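Local coordinates for protein yojF (Bacillus subtilis, PDB 1NJH) that is of unknown function, a small beta-rich protein of the DUF1806 family that pairs with a second copy of itself in the crystal, at residues 64-72 / 79-87. Sequence-based numbering, arbitrary orientation.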
ATOM      1  N   GLY A  64      -8.712 -13.150 -12.510  1.00 32.25           N
ATOM      2  CA  GLY A  64      -7.671 -13.396 -13.486  1.00 31.34           C
ATOM      3  C   GLY A  64      -7.408 -14.875 -13.668  1.00 32.19           C
ATOM      4  O   GLY A  64      -8.007 -15.701 -12.984  1.00 32.00           O
ATOM      5  N   ASN A  65      -6.511 -15.208 -14.587  1.00 35.35           N
ATOM      6  CA  ASN A  65      -6.172 -16.598 -14.852  1.00 37.60           C
ATOM      7  C   ASN A  65      -4.677 -16.841 -14.704  1.00 37.21           C
ATOM      8  O   ASN A  65      -4.180 -17.915 -15.042  1.00 39.28           O
ATOM      9  CB  ASN A  65      -6.630 -16.987 -16.259  1.00 40.75           C
ATOM     10  CG  ASN A  65      -8.140 -16.943 -16.407  1.00 44.04           C
ATOM     11  OD1 ASN A  65      -8.858 -17.759 -15.826  1.00 46.51           O
ATOM     12  ND2 ASN A  65      -8.632 -15.977 -17.178  1.00 45.14           N
ATOM     13  N   GLY A  66      -3.965 -15.840 -14.194  1.00 35.54           N
ATOM     14  CA  GLY A  66      -2.529 -15.967 -14.007  1.00 32.74           C
ATOM     15  C   GLY A  66      -1.724 -15.016 -14.873  1.00 31.90           C
ATOM     16  O   GLY A  66      -1.698 -15.167 -16.094  1.00 34.12           O
ATOM     17  N   PRO A  67      -1.078 -13.996 -14.282  1.00 29.22           N
ATOM     18  CA  PRO A  67      -1.086 -13.707 -12.842  1.00 27.12           C
ATOM     19  C   PRO A  67      -2.487 -13.343 -12.364  1.00 25.63           C
ATOM     20  O   PRO A  67      -3.410 -13.237 -13.161  1.00 26.40           O
ATOM     21  CB  PRO A  67      -0.110 -12.537 -12.720  1.00 24.89           C
ATOM     22  CG  PRO A  67       0.846 -12.782 -13.862  1.00 28.61           C
ATOM     23  CD  PRO A  67      -0.114 -13.130 -14.977  1.00 26.50           C
ATOM     24  N   TYR A  68      -2.632 -13.125 -11.062  1.00 24.60           N
ATOM     25  CA  TYR A  68      -3.932 -12.804 -10.485  1.00 22.32           C
ATOM     26  C   TYR A  68      -3.981 -11.451  -9.800  1.00 21.67           C
ATOM     27  O   TYR A  68      -2.954 -10.828  -9.550  1.00 21.53           O
ATOM     28  CB  TYR A  68      -4.313 -13.884  -9.481  1.00 22.36           C
ATOM     29  CG  TYR A  68      -4.337 -15.267 -10.086  1.00 28.14           C
ATOM     30  CD1 TYR A  68      -5.499 -15.772 -10.666  1.00 31.38           C
ATOM     31  CD2 TYR A  68      -3.184 -16.056 -10.111  1.00 31.63           C
ATOM     32  CE1 TYR A  68      -5.518 -17.032 -11.255  1.00 33.35           C
ATOM     33  CE2 TYR A  68      -3.188 -17.320 -10.701  1.00 31.44           C
ATOM     34  CZ  TYR A  68      -4.359 -17.801 -11.270  1.00 34.76           C
ATOM     35  OH  TYR A  68      -4.380 -19.047 -11.858  1.00 36.36           O
ATOM     36  N   ARG A  69      -5.192 -10.987  -9.530  1.00 21.03           N
ATOM     37  CA  ARG A  69      -5.374  -9.714  -8.852  1.00 21.13           C
ATOM     38  C   ARG A  69      -6.384  -9.900  -7.742  1.00 21.89           C
ATOM     39  O   ARG A  69      -7.409 -10.555  -7.910  1.00 19.62           O
ATOM     40  CB  ARG A  69      -5.810  -8.619  -9.836  1.00 23.84           C
ATOM     41  CG  ARG A  69      -7.007  -8.919 -10.699  1.00 26.67           C
ATOM     42  CD  ARG A  69      -7.088  -7.903 -11.833  1.00 33.51           C
ATOM     43  NE  ARG A  69      -8.367  -7.962 -12.528  1.00 37.20           N
ATOM     44  CZ  ARG A  69      -8.708  -8.906 -13.400  1.00 40.96           C
ATOM     45  NH1 ARG A  69      -7.857  -9.879 -13.699  1.00 38.52           N
ATOM     46  NH2 ARG A  69      -9.911  -8.886 -13.957  1.00 39.24           N
ATOM     47  N   VAL A  70      -6.082  -9.330  -6.587  1.00 17.28           N
ATOM     48  CA  VAL A  70      -6.962  -9.465  -5.447  1.00 16.40           C
ATOM     49  C   VAL A  70      -7.472  -8.094  -5.037  1.00 14.89           C
ATOM     50  O   VAL A  70      -6.702  -7.151  -4.967  1.00 16.65           O
ATOM     51  CB  VAL A  70      -6.203 -10.109  -4.238  1.00 15.71           C
ATOM     52  CG1 VAL A  70      -7.043 -10.009  -2.989  1.00 19.92           C
ATOM     53  CG2 VAL A  70      -5.891 -11.582  -4.536  1.00 15.70           C
ATOM     54  N   GLY A  71      -8.778  -8.015  -4.795  1.00 12.68           N
ATOM     55  CA  GLY A  71      -9.426  -6.795  -4.351  1.00 15.47           C
ATOM     56  C   GLY A  71     -10.186  -7.075  -3.066  1.00 16.96           C
ATOM     57  O   GLY A  71     -10.919  -8.073  -2.944  1.00 16.42           O
ATOM     58  N   LEU A  72     -10.014  -6.192  -2.088  1.00 15.41           N
ATOM     59  CA  LEU A  72     -10.695  -6.331  -0.800  1.00 17.72           C
ATOM     60  C   LEU A  72     -11.455  -5.040  -0.571  1.00 17.56           C
ATOM     61  O   LEU A  72     -10.857  -3.972  -0.643  1.00 15.62           O
ATOM     62  CB  LEU A  72      -9.658  -6.489   0.328  1.00 15.73           C
ATOM     63  CG  LEU A  72      -8.568  -7.554   0.188  1.00 18.21           C
ATOM     64  CD1 LEU A  72      -7.646  -7.483   1.415  1.00 18.05           C
ATOM     65  CD2 LEU A  72      -9.215  -8.940   0.075  1.00 19.09           C
ATOM     66  N   ILE A  79      -8.414  -2.286  -0.948  1.00 16.26           N
ATOM     67  CA  ILE A  79      -7.046  -2.785  -0.943  1.00 15.84           C
ATOM     68  C   ILE A  79      -7.006  -3.628  -2.206  1.00 15.69           C
ATOM     69  O   ILE A  79      -7.864  -4.502  -2.433  1.00 17.66           O
ATOM     70  CB  ILE A  79      -6.738  -3.642   0.282  1.00 16.20           C
ATOM     71  CG1 ILE A  79      -6.756  -2.766   1.527  1.00 17.31           C
ATOM     72  CG2 ILE A  79      -5.387  -4.350   0.084  1.00 19.63           C
ATOM     73  CD1 ILE A  79      -6.467  -3.525   2.806  1.00 23.06           C
ATOM     74  N   TYR A  80      -6.034  -3.342  -3.061  1.00 13.83           N
ATOM     75  CA  TYR A  80      -5.930  -4.029  -4.330  1.00 16.88           C
ATOM     76  C   TYR A  80      -4.476  -4.346  -4.679  1.00 13.84           C
ATOM     77  O   TYR A  80      -3.579  -3.531  -4.449  1.00 14.94           O
ATOM     78  CB  TYR A  80      -6.558  -3.129  -5.390  1.00 19.65           C
ATOM     79  CG  TYR A  80      -6.454  -3.616  -6.803  1.00 24.57           C
ATOM     80  CD1 TYR A  80      -7.339  -4.568  -7.306  1.00 27.11           C
ATOM     81  CD2 TYR A  80      -5.480  -3.103  -7.653  1.00 29.08           C
ATOM     82  CE1 TYR A  80      -7.250  -4.993  -8.630  1.00 26.96           C
ATOM     83  CE2 TYR A  80      -5.384  -3.517  -8.972  1.00 30.57           C
ATOM     84  CZ  TYR A  80      -6.269  -4.461  -9.457  1.00 30.82           C
ATOM     85  OH  TYR A  80      -6.156  -4.865 -10.775  1.00 35.66           O
ATOM     86  N   ALA A  81      -4.247  -5.549  -5.202  1.00 15.62           N
ATOM     87  CA  ALA A  81      -2.904  -5.988  -5.588  1.00 16.36           C
ATOM     88  C   ALA A  81      -3.010  -6.775  -6.894  1.00 19.16           C
ATOM     89  O   ALA A  81      -3.836  -7.681  -7.013  1.00 19.18           O
ATOM     90  CB  ALA A  81      -2.288  -6.876  -4.499  1.00 15.68           C
ATOM     91  N   GLU A  82      -2.168  -6.430  -7.861  1.00 19.84           N
ATOM     92  CA  GLU A  82      -2.146  -7.123  -9.156  1.00 20.90           C
ATOM     93  C   GLU A  82      -0.771  -7.756  -9.369  1.00 23.47           C
ATOM     94  O   GLU A  82       0.228  -7.261  -8.853  1.00 24.92           O
ATOM     95  CB  GLU A  82      -2.427  -6.128 -10.286  1.00 23.64           C
ATOM     96  CG  GLU A  82      -2.010  -6.586 -11.692  1.00 33.89           C
ATOM     97  CD  GLU A  82      -2.893  -7.689 -12.255  1.00 42.09           C
ATOM     98  OE1 GLU A  82      -2.723  -8.869 -11.866  1.00 43.42           O
ATOM     99  OE2 GLU A  82      -3.768  -7.368 -13.087  1.00 46.56           O
ATOM    100  N   GLY A  83      -0.728  -8.849 -10.127  1.00 21.80           N
ATOM    101  CA  GLY A  83       0.533  -9.515 -10.403  1.00 19.20           C
ATOM    102  C   GLY A  83       0.871 -10.650  -9.461  1.00 22.91           C
ATOM    103  O   GLY A  83       2.017 -11.090  -9.418  1.00 21.93           O
ATOM    104  N   LEU A  84      -0.112 -11.124  -8.705  1.00 20.02           N
ATOM    105  CA  LEU A  84       0.114 -12.222  -7.764  1.00 19.77           C
ATOM    106  C   LEU A  84       0.171 -13.561  -8.501  1.00 22.54           C
ATOM    107  O   LEU A  84      -0.687 -13.850  -9.340  1.00 23.52           O
ATOM    108  CB  LEU A  84      -1.008 -12.245  -6.729  1.00 18.90           C
ATOM    109  CG  LEU A  84      -1.086 -10.956  -5.892  1.00 18.19           C
ATOM    110  CD1 LEU A  84      -2.349 -10.995  -5.047  1.00 21.37           C
ATOM    111  CD2 LEU A  84       0.160 -10.798  -4.998  1.00 16.39           C
ATOM    112  N   THR A  85       1.169 -14.378  -8.181  1.00 23.54           N
ATOM    113  CA  THR A  85       1.310 -15.684  -8.834  1.00 25.24           C
ATOM    114  C   THR A  85       1.455 -16.859  -7.879  1.00 26.62           C
ATOM    115  O   THR A  85       1.169 -18.004  -8.253  1.00 27.57           O
ATOM    116  CB  THR A  85       2.535 -15.716  -9.778  1.00 28.37           C
ATOM    117  OG1 THR A  85       3.725 -15.476  -9.020  1.00 31.57           O
ATOM    118  CG2 THR A  85       2.401 -14.673 -10.878  1.00 24.93           C
ATOM    119  N   GLU A  86       1.903 -16.596  -6.654  1.00 22.22           N
ATOM    120  CA  GLU A  86       2.098 -17.667  -5.684  1.00 28.42           C
ATOM    121  C   GLU A  86       1.505 -17.357  -4.321  1.00 28.07           C
ATOM    122  O   GLU A  86       1.189 -16.203  -4.011  1.00 28.57           O
ATOM    123  CB  GLU A  86       3.589 -17.969  -5.554  1.00 33.08           C
ATOM    124  CG  GLU A  86       4.427 -16.780  -5.135  1.00 38.11           C
ATOM    125  CD  GLU A  86       5.913 -17.049  -5.258  1.00 44.76           C
ATOM    126  OE1 GLU A  86       6.704 -16.284  -4.662  1.00 46.17           O
ATOM    127  OE2 GLU A  86       6.288 -18.018  -5.956  1.00 45.79           O
ATOM    128  N   TYR A  87       1.361 -18.390  -3.498  1.00 26.92           N
ATOM    129  CA  TYR A  87       0.779 -18.215  -2.177  1.00 26.17           C
ATOM    130  C   TYR A  87       0.963 -19.436  -1.292  1.00 27.63           C
ATOM    131  O   TYR A  87       1.507 -20.458  -1.711  1.00 29.22           O
ATOM    132  CB  TYR A  87      -0.732 -17.980  -2.300  1.00 27.36           C
ATOM    133  CG  TYR A  87      -1.539 -19.268  -2.441  1.00 28.93           C
ATOM    134  CD1 TYR A  87      -2.459 -19.646  -1.464  1.00 26.55           C
ATOM    135  CD2 TYR A  87      -1.366 -20.108  -3.538  1.00 29.04           C
ATOM    136  CE1 TYR A  87      -3.186 -20.836  -1.576  1.00 30.80           C
ATOM    137  CE2 TYR A  87      -2.092 -21.299  -3.663  1.00 31.42           C
ATOM    138  CZ  TYR A  87      -2.997 -21.654  -2.681  1.00 32.26           C
ATOM    139  OH  TYR A  87      -3.715 -22.829  -2.801  1.00 34.45           O
TER
HETATM  140  O   HOH W   1      -4.919 -10.271 -13.203  1.00 44.40           O
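Tyr68 and Leu84 trade two backbone hydrogen bonds at one end of this antiparallel hairpin; Tyr68 N to Leu84 O is the shorter, at 2.7 Å. Val70 with Ala81 and Leu72 with Ile79 repeat the exchange, two hydrogen bonds for each pair. The regularity breaks where Gly83 and Leu84 both face Tyr68, a G1 beta bulge. Tyr68 O takes a bond from Leu84 N and a weak one from Gly83 N, bent to 126°. Gly83 N has a second acceptor in its neighbour's carboxylate: Glu82 folds back at chi2 (71°) and sets OE1 2.6 Å from Gly83 N, engaging it through the anti lone pair. That brings Glu82 OE1 within 3.0 Å of Tyr68 O, two acceptors sharing one N-H. A water joins Glu82 OE1 to Arg69 NH1, and the guanidinium holds it at its edge, in plane. With an alanine in place of Glu82, Gly83 N is likely to lose its carboxylate acceptor and keep, of these two, the weak bent bond to Tyr68 O, and the water its link across to the carboxylate. On the same face, Arg69 CD sits 3.3 Å from Tyr80 OH, and the guanidinium and ring planes are 67° apart. On the other face, with Tyr68, Val70, Leu72, Ile79, Ala81 and Leu84, Val70 CG2 meets Leu84 CD1 at 3.6 Å, the two side chains crossing at about a right angle, while Leu72 lies against Ile79; Leu16 of helix 9-18 packs on Val70 and Leu72. Beside Ile79 and Tyr80 an antiparallel strand of the second subunit continues the sheet. The hairpin thus has an apolar side built into the core and a polar side where the Gly83 N-H that both oxygens accept probably eases their close approach, and the water relays the carboxylate to the arginine.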